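Local coordinates for ribonuclease S-F11 (Nicotiana alata, PDB 1IOO), which cleaves RNA as a secreted RNase T2-type ribonuclease of the style, associated with the self-incompatibility by which the plant rejects its own pollen, at residues Cys21-Pro26 / Asp62-Trp67; Ser53-Lys58 / Tyr99-Tyr104; Asp136-Ile141 / Glu147-Lys152. One frame throughout, in Å; residues are numbered along the deposited sequence.

In the fold
Contacts 1 and 2 share helix 57-66 and touch through L63 and F55, where L63 CD1 comes within 3.4 Å of F55 CD1; their segments alternate along the chain and their centres lie about 17 Å apart. Contact 3 sits on the opposite side of the chain's centre, its centre about 24 Å from that of contact 1 and 30 Å from that of contact 2. Chemistry follows place. The partly buried contact 1 is a single salt bridge, contact 2 nearer the surface pairs a glutamine amide with backbone and sets a phenylalanine against two amides, and the buried contact 3 packs a helix on a strand with apolar groups.

Contact 1 of 3, residues Cys21-Pro26 / Asp62-Trp67; sequences CERIAP and DLDKHW
R23, in the loop between helix 12-18 and strand 30-37, reaches across to D64 on helix 57-66, and this one pair carries the contact. The backbones stay well apart, with R23 CA and D64 CA 10.6 Å from each other, and the arginine side chain spans the gap. Its CB points toward the helix. Beyond it the aliphatic part is folded, and the chain, bent at chi2 and chi3, carries the guanidinium to the helix. Contact begins at CZ, which stands 3.8 Å from both D64 OD1 and D64 OD2; the carboxylate lies at the edge of the guanidinium, near its plane. NH1 then gives a nearly straight hydrogen bond to D64 OD2 at 2.9 Å, and NH2 gives another to D64 OD1 at 3.1 Å. Each oxygen is met on its syn side, and the two flat groups are only 12° from coplanar. Paired bonds of this kind resist rotation of either group about its terminal bond, and they would probably favour the ionised carboxylate. On the helix side, D64 has its CG anti to the backbone N (chi1 -175°), which brings the carboxylate out to the arginine although its CB starts off to one side. Q74 and R78 of helix 74-80 also touch D64. The backbones of E22 and R23 bond to L70, which probably takes part in binding the 3'-phosphate of RNA. The arrangement is an end-on, bidentate arginine-aspartate salt bridge, joining a loop to a helix beside the probable substrate site of this RNase T2 fold.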
loop_
_atom_site.group_PDB
_atom_site.type_symbol
_atom_site.label_atom_id
_atom_site.label_comp_id
_atom_site.label_asym_id
_atom_site.label_seq_id
_atom_site.Cartn_x
_atom_site.Cartn_y
_atom_site.Cartn_z
ATOM N N CYS A 21 14.647 6.364 6.042
ATOM C CA CYS A 21 14.557 6.340 4.586
ATOM C C CYS A 21 15.857 6.760 3.935
ATOM O O CYS A 21 16.538 7.672 4.405
ATOM C CB CYS A 21 13.455 7.276 4.088
ATOM S SG CYS A 21 11.776 6.647 4.369
ATOM N N GLU A 22 16.194 6.086 2.841
ATOM C CA GLU A 22 17.379 6.418 2.068
ATOM C C GLU A 22 16.986 7.182 0.811
ATOM O O GLU A 22 17.836 7.724 0.108
ATOM C CB GLU A 22 18.145 5.150 1.686
ATOM C CG GLU A 22 18.926 4.517 2.829
ATOM C CD GLU A 22 20.045 5.409 3.345
ATOM O OE1 GLU A 22 20.648 6.142 2.533
ATOM O OE2 GLU A 22 20.333 5.364 4.559
ATOM N N ARG A 23 15.687 7.204 0.529
ATOM C CA ARG A 23 15.155 7.932 -0.622
ATOM C C ARG A 23 14.358 9.138 -0.158
ATOM O O ARG A 23 13.824 9.145 0.952
ATOM C CB ARG A 23 14.187 7.062 -1.446
ATOM C CG ARG A 23 14.769 5.802 -2.080
ATOM C CD ARG A 23 15.845 6.120 -3.119
ATOM N NE ARG A 23 15.313 6.774 -4.320
ATOM C CZ ARG A 23 14.762 6.135 -5.348
ATOM N NH1 ARG A 23 14.665 4.811 -5.336
ATOM N NH2 ARG A 23 14.305 6.822 -6.397
ATOM N N ILE A 24 14.299 10.171 -0.992
ATOM C CA ILE A 24 13.472 11.325 -0.674
ATOM C C ILE A 24 12.013 10.909 -0.754
ATOM O O ILE A 24 11.613 10.262 -1.718
ATOM C CB ILE A 24 13.710 12.489 -1.679
ATOM C CG1 ILE A 24 15.145 13.011 -1.554
ATOM C CG2 ILE A 24 12.707 13.611 -1.432
ATOM C CD1 ILE A 24 15.472 13.633 -0.214
ATOM N N ALA A 25 11.227 11.241 0.264
ATOM C CA ALA A 25 9.821 10.845 0.286
ATOM C C ALA A 25 9.016 11.559 -0.794
ATOM O O ALA A 25 8.947 12.786 -0.813
ATOM C CB ALA A 25 9.215 11.132 1.652
ATOM N N PRO A 26 8.413 10.799 -1.728
ATOM C CA PRO A 26 7.614 11.443 -2.776
ATOM C C PRO A 26 6.390 12.094 -2.142
ATOM O O PRO A 26 5.919 11.641 -1.101
ATOM C CB PRO A 26 7.209 10.274 -3.669
ATOM C CG PRO A 26 8.336 9.309 -3.500
ATOM C CD PRO A 26 8.596 9.365 -2.017
ATOM N N ASP A 62 9.241 2.011 -13.838
ATOM C CA ASP A 62 7.884 2.158 -13.328
ATOM C C ASP A 62 7.812 1.805 -11.849
ATOM O O ASP A 62 7.196 2.523 -11.060
ATOM C CB ASP A 62 6.897 1.273 -14.101
ATOM C CG ASP A 62 6.601 1.793 -15.502
ATOM O OD1 ASP A 62 6.831 2.989 -15.767
ATOM O OD2 ASP A 62 6.118 1.000 -16.335
ATOM N N LEU A 63 8.464 0.711 -11.469
ATOM C CA LEU A 63 8.436 0.268 -10.082
ATOM C C LEU A 63 9.228 1.194 -9.175
ATOM O O LEU A 63 8.816 1.456 -8.049
ATOM C CB LEU A 63 8.958 -1.165 -9.963
ATOM C CG LEU A 63 7.991 -2.218 -10.511
ATOM C CD1 LEU A 63 8.692 -3.571 -10.557
ATOM C CD2 LEU A 63 6.737 -2.268 -9.643
ATOM N N ASP A 64 10.361 1.698 -9.654
ATOM C CA ASP A 64 11.160 2.587 -8.819
ATOM C C ASP A 64 10.379 3.836 -8.443
ATOM O O ASP A 64 10.597 4.418 -7.382
ATOM C CB ASP A 64 12.466 2.991 -9.493
ATOM C CG ASP A 64 13.339 3.813 -8.572
ATOM O OD1 ASP A 64 13.504 5.028 -8.809
ATOM O OD2 ASP A 64 13.839 3.247 -7.581
ATOM N N LYS A 65 9.468 4.251 -9.319
ATOM C CA LYS A 65 8.661 5.423 -9.049
ATOM C C LYS A 65 7.409 5.078 -8.232
ATOM O O LYS A 65 7.207 5.611 -7.145
ATOM C CB LYS A 65 8.228 6.101 -10.356
ATOM C CG LYS A 65 7.283 7.277 -10.143
ATOM C CD LYS A 65 6.802 7.871 -11.462
ATOM C CE LYS A 65 5.810 8.995 -11.204
ATOM N NZ LYS A 65 5.293 9.601 -12.467
ATOM N N HIS A 66 6.603 4.152 -8.740
ATOM C CA HIS A 66 5.317 3.826 -8.120
ATOM C C HIS A 66 5.435 2.916 -6.908
ATOM O O HIS A 66 4.557 2.922 -6.048
ATOM C CB HIS A 66 4.387 3.223 -9.163
ATOM C CG HIS A 66 4.044 4.179 -10.259
ATOM N ND1 HIS A 66 4.539 4.064 -11.542
ATOM C CD2 HIS A 66 3.302 5.310 -10.241
ATOM C CE1 HIS A 66 4.116 5.086 -12.264
ATOM N NE2 HIS A 66 3.365 5.858 -11.499
ATOM N N TRP A 67 6.488 2.109 -6.865
ATOM C CA TRP A 67 6.742 1.214 -5.736
ATOM C C TRP A 67 8.130 1.493 -5.177
ATOM O O TRP A 67 8.905 0.582 -4.892
ATOM C CB TRP A 67 6.649 -0.251 -6.194
ATOM C CG TRP A 67 6.421 -1.266 -5.084
ATOM C CD1 TRP A 67 6.929 -1.236 -3.811
ATOM C CD2 TRP A 67 5.681 -2.489 -5.187
ATOM N NE1 TRP A 67 6.550 -2.368 -3.120
ATOM C CE2 TRP A 67 5.785 -3.153 -3.942
ATOM C CE3 TRP A 67 4.941 -3.091 -6.212
ATOM C CZ2 TRP A 67 5.176 -4.386 -3.696
ATOM C CZ3 TRP A 67 4.336 -4.318 -5.969
ATOM C CH2 TRP A 67 4.458 -4.952 -4.719
#

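Contact 2 of 3, residues Ser53-Lys58 / Tyr99-Tyr104; sequences SYFTGK and YNQNTY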
loop_
_atom_site.group_PDB
_atom_site.type_symbol
_atom_site.label_atom_id
_atom_site.label_comp_id
_atom_site.label_asym_id
_atom_site.label_seq_id
_atom_site.Cartn_x
_atom_site.Cartn_y
_atom_site.Cartn_z
ATOM N N SER A 53 13.005 -12.829 -10.468
ATOM C CA SER A 53 13.881 -12.358 -11.524
ATOM C C SER A 53 13.995 -10.847 -11.446
ATOM O O SER A 53 13.000 -10.162 -11.229
ATOM C CB SER A 53 13.327 -12.763 -12.889
ATOM O OG SER A 53 13.217 -14.171 -12.976
ATOM N N TYR A 54 15.204 -10.322 -11.598
ATOM C CA TYR A 54 15.400 -8.889 -11.485
ATOM C C TYR A 54 14.829 -8.139 -12.682
ATOM O O TYR A 54 15.105 -8.469 -13.836
ATOM C CB TYR A 54 16.888 -8.585 -11.263
ATOM C CG TYR A 54 17.391 -9.209 -9.975
ATOM C CD1 TYR A 54 17.798 -10.546 -9.934
ATOM C CD2 TYR A 54 17.382 -8.490 -8.780
ATOM C CE1 TYR A 54 18.181 -11.152 -8.732
ATOM C CE2 TYR A 54 17.760 -9.088 -7.573
ATOM C CZ TYR A 54 18.156 -10.417 -7.558
ATOM O OH TYR A 54 18.518 -11.013 -6.369
ATOM N N PHE A 55 14.007 -7.136 -12.389
ATOM C CA PHE A 55 13.380 -6.317 -13.420
ATOM C C PHE A 55 14.383 -5.371 -14.075
ATOM O O PHE A 55 15.386 -4.979 -13.474
ATOM C CB PHE A 55 12.245 -5.478 -12.825
ATOM C CG PHE A 55 11.033 -6.280 -12.420
ATOM C CD1 PHE A 55 10.633 -6.340 -11.086
ATOM C CD2 PHE A 55 10.267 -6.941 -13.379
ATOM C CE1 PHE A 55 9.485 -7.042 -10.708
ATOM C CE2 PHE A 55 9.119 -7.645 -13.012
ATOM C CZ PHE A 55 8.726 -7.694 -11.674
ATOM N N THR A 56 14.094 -5.011 -15.320
ATOM C CA THR A 56 14.925 -4.084 -16.074
ATOM C C THR A 56 14.058 -3.162 -16.915
ATOM O O THR A 56 12.839 -3.324 -16.973
ATOM C CB THR A 56 15.887 -4.814 -17.047
ATOM O OG1 THR A 56 15.124 -5.569 -18.000
ATOM C CG2 THR A 56 16.819 -5.746 -16.290
ATOM N N GLY A 57 14.692 -2.178 -17.542
ATOM C CA GLY A 57 13.980 -1.264 -18.421
ATOM C C GLY A 57 12.763 -0.519 -17.909
ATOM O O GLY A 57 12.795 0.094 -16.841
ATOM N N LYS A 58 11.680 -0.572 -18.681
ATOM C CA LYS A 58 10.452 0.141 -18.339
ATOM C C LYS A 58 9.873 -0.307 -17.005
ATOM O O LYS A 58 9.544 0.527 -16.162
ATOM C CB LYS A 58 9.391 -0.035 -19.429
ATOM C CG LYS A 58 8.119 0.764 -19.168
ATOM C CD LYS A 58 7.070 0.503 -20.237
ATOM C CE LYS A 58 5.827 1.357 -20.029
ATOM N NZ LYS A 58 5.130 1.070 -18.743
ATOM N N TYR A 99 -1.525 -15.266 -11.245
ATOM C CA TYR A 99 -0.479 -14.320 -11.619
ATOM C C TYR A 99 0.915 -14.920 -11.612
ATOM O O TYR A 99 1.203 -15.885 -10.907
ATOM C CB TYR A 99 -0.454 -13.134 -10.641
ATOM C CG TYR A 99 -1.794 -12.489 -10.432
ATOM C CD1 TYR A 99 -2.623 -12.882 -9.383
ATOM C CD2 TYR A 99 -2.270 -11.544 -11.332
ATOM C CE1 TYR A 99 -3.897 -12.357 -9.244
ATOM C CE2 TYR A 99 -3.539 -11.017 -11.204
ATOM C CZ TYR A 99 -4.349 -11.431 -10.160
ATOM O OH TYR A 99 -5.627 -10.937 -10.071
ATOM N N ASN A 100 1.771 -14.336 -12.441
ATOM C CA ASN A 100 3.181 -14.652 -12.436
ATOM C C ASN A 100 3.923 -13.426 -11.922
ATOM O O ASN A 100 3.281 -12.430 -11.588
ATOM C CB ASN A 100 3.683 -15.079 -13.827
ATOM C CG ASN A 100 3.384 -14.060 -14.905
ATOM O OD1 ASN A 100 3.702 -12.881 -14.769
ATOM N ND2 ASN A 100 2.784 -14.517 -15.999
ATOM N N GLN A 101 5.244 -13.469 -11.833
ATOM C CA GLN A 101 5.949 -12.311 -11.297
ATOM C C GLN A 101 5.603 -11.036 -12.063
ATOM O O GLN A 101 5.322 -9.997 -11.466
ATOM C CB GLN A 101 7.460 -12.508 -11.320
ATOM C CG GLN A 101 8.181 -11.382 -10.599
ATOM C CD GLN A 101 9.680 -11.484 -10.713
ATOM O OE1 GLN A 101 10.239 -12.580 -10.683
ATOM N NE2 GLN A 101 10.346 -10.341 -10.830
ATOM N N ASN A 102 5.611 -11.126 -13.387
ATOM C CA ASN A 102 5.345 -9.968 -14.231
ATOM C C ASN A 102 3.916 -9.441 -14.079
ATOM O O ASN A 102 3.713 -8.230 -13.989
ATOM C CB ASN A 102 5.622 -10.305 -15.697
ATOM C CG ASN A 102 7.102 -10.422 -15.997
ATOM O OD1 ASN A 102 7.498 -10.882 -17.069
ATOM N ND2 ASN A 102 7.932 -9.986 -15.057
ATOM N N THR A 103 2.927 -10.331 -14.061
ATOM C CA THR A 103 1.544 -9.870 -13.965
ATOM C C THR A 103 1.176 -9.472 -12.539
ATOM O O THR A 103 0.255 -8.685 -12.336
ATOM C CB THR A 103 0.561 -10.898 -14.530
ATOM O OG1 THR A 103 0.695 -12.135 -13.836
ATOM C CG2 THR A 103 0.853 -11.123 -16.007
ATOM N N TYR A 104 1.892 -10.004 -11.553
ATOM C CA TYR A 104 1.659 -9.606 -10.172
ATOM C C TYR A 104 2.086 -8.152 -9.967
ATOM O O TYR A 104 1.318 -7.326 -9.466
ATOM C CB TYR A 104 2.421 -10.526 -9.215
ATOM C CG TYR A 104 2.451 -10.043 -7.779
ATOM C CD1 TYR A 104 3.587 -9.429 -7.260
ATOM C CD2 TYR A 104 1.352 -10.221 -6.938
ATOM C CE1 TYR A 104 3.639 -9.006 -5.933
ATOM C CE2 TYR A 104 1.389 -9.798 -5.599
ATOM C CZ TYR A 104 2.542 -9.192 -5.107
ATOM O OH TYR A 104 2.609 -8.761 -3.798
HETATM O O HOH W 1 10.212 -14.596 -12.787
#
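Q101 meets the backbone of S53 with both ends of its side-chain amide. S53 N donates to Q101 OE1 at 2.8 Å, almost straight, and Q101 NE2 returns a bond to S53 O at 2.7 Å; both acceptors are used on a lone pair in the carbonyl plane. The same NE2 lies 3.2 Å above one face of the F55 ring, offset toward the rim over CZ, with amide and ring planes close to perpendicular at 83°. N102 comes to the ring differently: its ND2 sits at the edge, 3.3 Å from F55 CE2. A water bridges S53 OG and Q101 OE1, giving that oxygen a second donor.

What sets Q101 in place is an extended side chain, with CG anti to the backbone N (chi1 -173°), thrown from the first turn of helix 101-113. N100 and T103 form a capping box there: T103 N bonds to N100 OD1, and N100 N to T103 OG1. Further out, F105 meets F55 edge-to-face and Y88 of helix 82-92 touches Q101. The contact thus ties the chain leading into helix 57-66 to the start of helix 101-113, with helix 82-92 alongside.

Contact 3 of 3, residues Asp136-Ile141 / Glu147-Lys152; sequences DIFDAI and ENPDIK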
loop_
_atom_site.group_PDB
_atom_site.type_symbol
_atom_site.label_atom_id
_atom_site.label_comp_id
_atom_site.label_asym_id
_atom_site.label_seq_id
_atom_site.Cartn_x
_atom_site.Cartn_y
_atom_site.Cartn_z
ATOM N N ASP A 136 -14.029 10.964 8.560
ATOM C CA ASP A 136 -13.914 11.843 7.398
ATOM C C ASP A 136 -12.934 11.272 6.376
ATOM O O ASP A 136 -13.191 11.297 5.174
ATOM C CB ASP A 136 -13.487 13.250 7.819
ATOM C CG ASP A 136 -14.635 14.056 8.413
ATOM O OD1 ASP A 136 -15.785 13.572 8.373
ATOM O OD2 ASP A 136 -14.389 15.174 8.909
ATOM N N ILE A 137 -11.807 10.759 6.860
ATOM C CA ILE A 137 -10.827 10.144 5.978
ATOM C C ILE A 137 -11.418 8.895 5.321
ATOM O O ILE A 137 -11.350 8.725 4.104
ATOM C CB ILE A 137 -9.545 9.758 6.759
ATOM C CG1 ILE A 137 -8.854 11.024 7.263
ATOM C CG2 ILE A 137 -8.593 8.963 5.861
ATOM C CD1 ILE A 137 -7.742 10.759 8.262
ATOM N N PHE A 138 -12.012 8.037 6.146
ATOM C CA PHE A 138 -12.649 6.810 5.677
ATOM C C PHE A 138 -13.696 7.110 4.589
ATOM O O PHE A 138 -13.673 6.515 3.511
ATOM C CB PHE A 138 -13.309 6.109 6.869
ATOM C CG PHE A 138 -14.027 4.837 6.522
ATOM C CD1 PHE A 138 -13.394 3.605 6.651
ATOM C CD2 PHE A 138 -15.344 4.869 6.083
ATOM C CE1 PHE A 138 -14.072 2.419 6.345
ATOM C CE2 PHE A 138 -16.023 3.694 5.777
ATOM C CZ PHE A 138 -15.385 2.471 5.909
ATOM N N ASP A 139 -14.605 8.037 4.880
ATOM C CA ASP A 139 -15.659 8.397 3.932
ATOM C C ASP A 139 -15.086 8.879 2.596
ATOM O O ASP A 139 -15.571 8.498 1.531
ATOM C CB ASP A 139 -16.567 9.483 4.518
ATOM C CG ASP A 139 -17.490 8.956 5.607
ATOM O OD1 ASP A 139 -17.613 7.720 5.754
ATOM O OD2 ASP A 139 -18.113 9.786 6.309
ATOM N N ALA A 140 -14.062 9.724 2.655
ATOM C CA ALA A 140 -13.447 10.249 1.444
ATOM C C ALA A 140 -12.884 9.126 0.570
ATOM O O ALA A 140 -13.116 9.089 -0.638
ATOM C CB ALA A 140 -12.347 11.240 1.812
ATOM N N ILE A 141 -12.151 8.205 1.185
ATOM C CA ILE A 141 -11.556 7.104 0.437
ATOM C C ILE A 141 -12.619 6.159 -0.123
ATOM O O ILE A 141 -12.497 5.677 -1.246
ATOM C CB ILE A 141 -10.562 6.318 1.326
ATOM C CG1 ILE A 141 -9.436 7.252 1.795
ATOM C CG2 ILE A 141 -9.989 5.130 0.566
ATOM C CD1 ILE A 141 -8.633 7.907 0.662
ATOM N N GLU A 147 -16.147 -0.188 -1.785
ATOM C CA GLU A 147 -16.292 -0.985 -0.593
ATOM C C GLU A 147 -15.403 -0.408 0.499
ATOM O O GLU A 147 -14.562 0.449 0.224
ATOM C CB GLU A 147 -15.950 -2.451 -0.877
ATOM C CG GLU A 147 -16.849 -3.091 -1.951
ATOM C CD GLU A 147 -18.341 -3.051 -1.612
ATOM O OE1 GLU A 147 -19.146 -2.784 -2.534
ATOM O OE2 GLU A 147 -18.715 -3.297 -0.440
ATOM N N ASN A 148 -15.580 -0.867 1.731
ATOM C CA ASN A 148 -14.819 -0.325 2.853
ATOM C C ASN A 148 -13.315 -0.456 2.671
ATOM O O ASN A 148 -12.795 -1.546 2.428
ATOM C CB ASN A 148 -15.198 -1.019 4.160
ATOM C CG ASN A 148 -16.577 -0.644 4.636
ATOM O OD1 ASN A 148 -17.166 0.321 4.156
ATOM N ND2 ASN A 148 -17.099 -1.398 5.597
ATOM N N PRO A 149 -12.597 0.670 2.788
ATOM C CA PRO A 149 -11.142 0.665 2.663
ATOM C C PRO A 149 -10.605 0.449 4.071
ATOM O O PRO A 149 -11.379 0.441 5.027
ATOM C CB PRO A 149 -10.842 2.071 2.177
ATOM C CG PRO A 149 -11.852 2.892 2.973
ATOM C CD PRO A 149 -13.119 2.052 2.845
ATOM N N ASP A 150 -9.301 0.241 4.209
ATOM C CA ASP A 150 -8.726 0.120 5.538
ATOM C C ASP A 150 -7.766 1.261 5.797
ATOM O O ASP A 150 -6.713 1.354 5.170
ATOM C CB ASP A 150 -8.012 -1.223 5.750
ATOM C CG ASP A 150 -7.614 -1.447 7.215
ATOM O OD1 ASP A 150 -8.365 -1.005 8.112
ATOM O OD2 ASP A 150 -6.565 -2.076 7.475
ATOM N N ILE A 151 -8.167 2.167 6.682
ATOM C CA ILE A 151 -7.325 3.294 7.051
ATOM C C ILE A 151 -6.390 2.883 8.182
ATOM O O ILE A 151 -6.842 2.564 9.279
ATOM C CB ILE A 151 -8.186 4.488 7.501
ATOM C CG1 ILE A 151 -9.267 4.784 6.450
ATOM C CG2 ILE A 151 -7.308 5.706 7.738
ATOM C CD1 ILE A 151 -8.736 4.961 5.041
ATOM N N LYS A 152 -5.092 2.863 7.902
ATOM C CA LYS A 152 -4.111 2.414 8.884
ATOM C C LYS A 152 -3.346 3.577 9.489
ATOM O O LYS A 152 -2.831 4.436 8.777
ATOM C CB LYS A 152 -3.151 1.427 8.216
ATOM C CG LYS A 152 -3.871 0.265 7.537
ATOM C CD LYS A 152 -2.902 -0.662 6.835
ATOM C CE LYS A 152 -3.636 -1.782 6.114
ATOM N NZ LYS A 152 -2.670 -2.727 5.494
#
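F138 and I141 of helix 134-145 pack against P149 and I151, where the chain turns back from the helix and enters strand 150-154 of the antiparallel sheet. This is helix-on-sheet packing of the RNase T2 fold between elements that follow one another in the chain: the short segment axes pass 9.0 Å apart at 137°, so the strand runs broadly back along the helix.

The tight part lies on the buried, apolar side. P149 presents its ring to two successive turns. Its CD sits over one face of the F138 ring in a CH-pi contact, 4.0 Å from the centroid, while P149 CB touches I141 CG2 at 3.6 Å. That methyl is placed by the isoleucine's first torsion, CG1 lying beside the backbone N and CG2 opposite that nitrogen, beside the carbonyl carbon. I151 fills in next to the proline. Its CD1 meets I141 CG1 at 4.0 Å, its CG2 reaches I137 CG2 at the same distance, and its CG1 lies against F138 CA. Beyond the two segments, I141 is also touched by L117 and L121 of helix 117-123 and by I166 of strand 162-170, and I151 by L163 of that strand.

The other side of the contact is polar and partly exposed, and it is met only at the edge of the F138 ring. The F138 CB leaves to one side, but CG anti to the backbone N (chi1 179°) swings the ring back over P149 and to N148. The amide plane of N148, also partly exposed, stands 61° from the ring. Its oxygen has its main polar partner in K142, which donates from NZ. That same N148 OD1 also lies at the ring edge, 3.3 Å from F138 CZ.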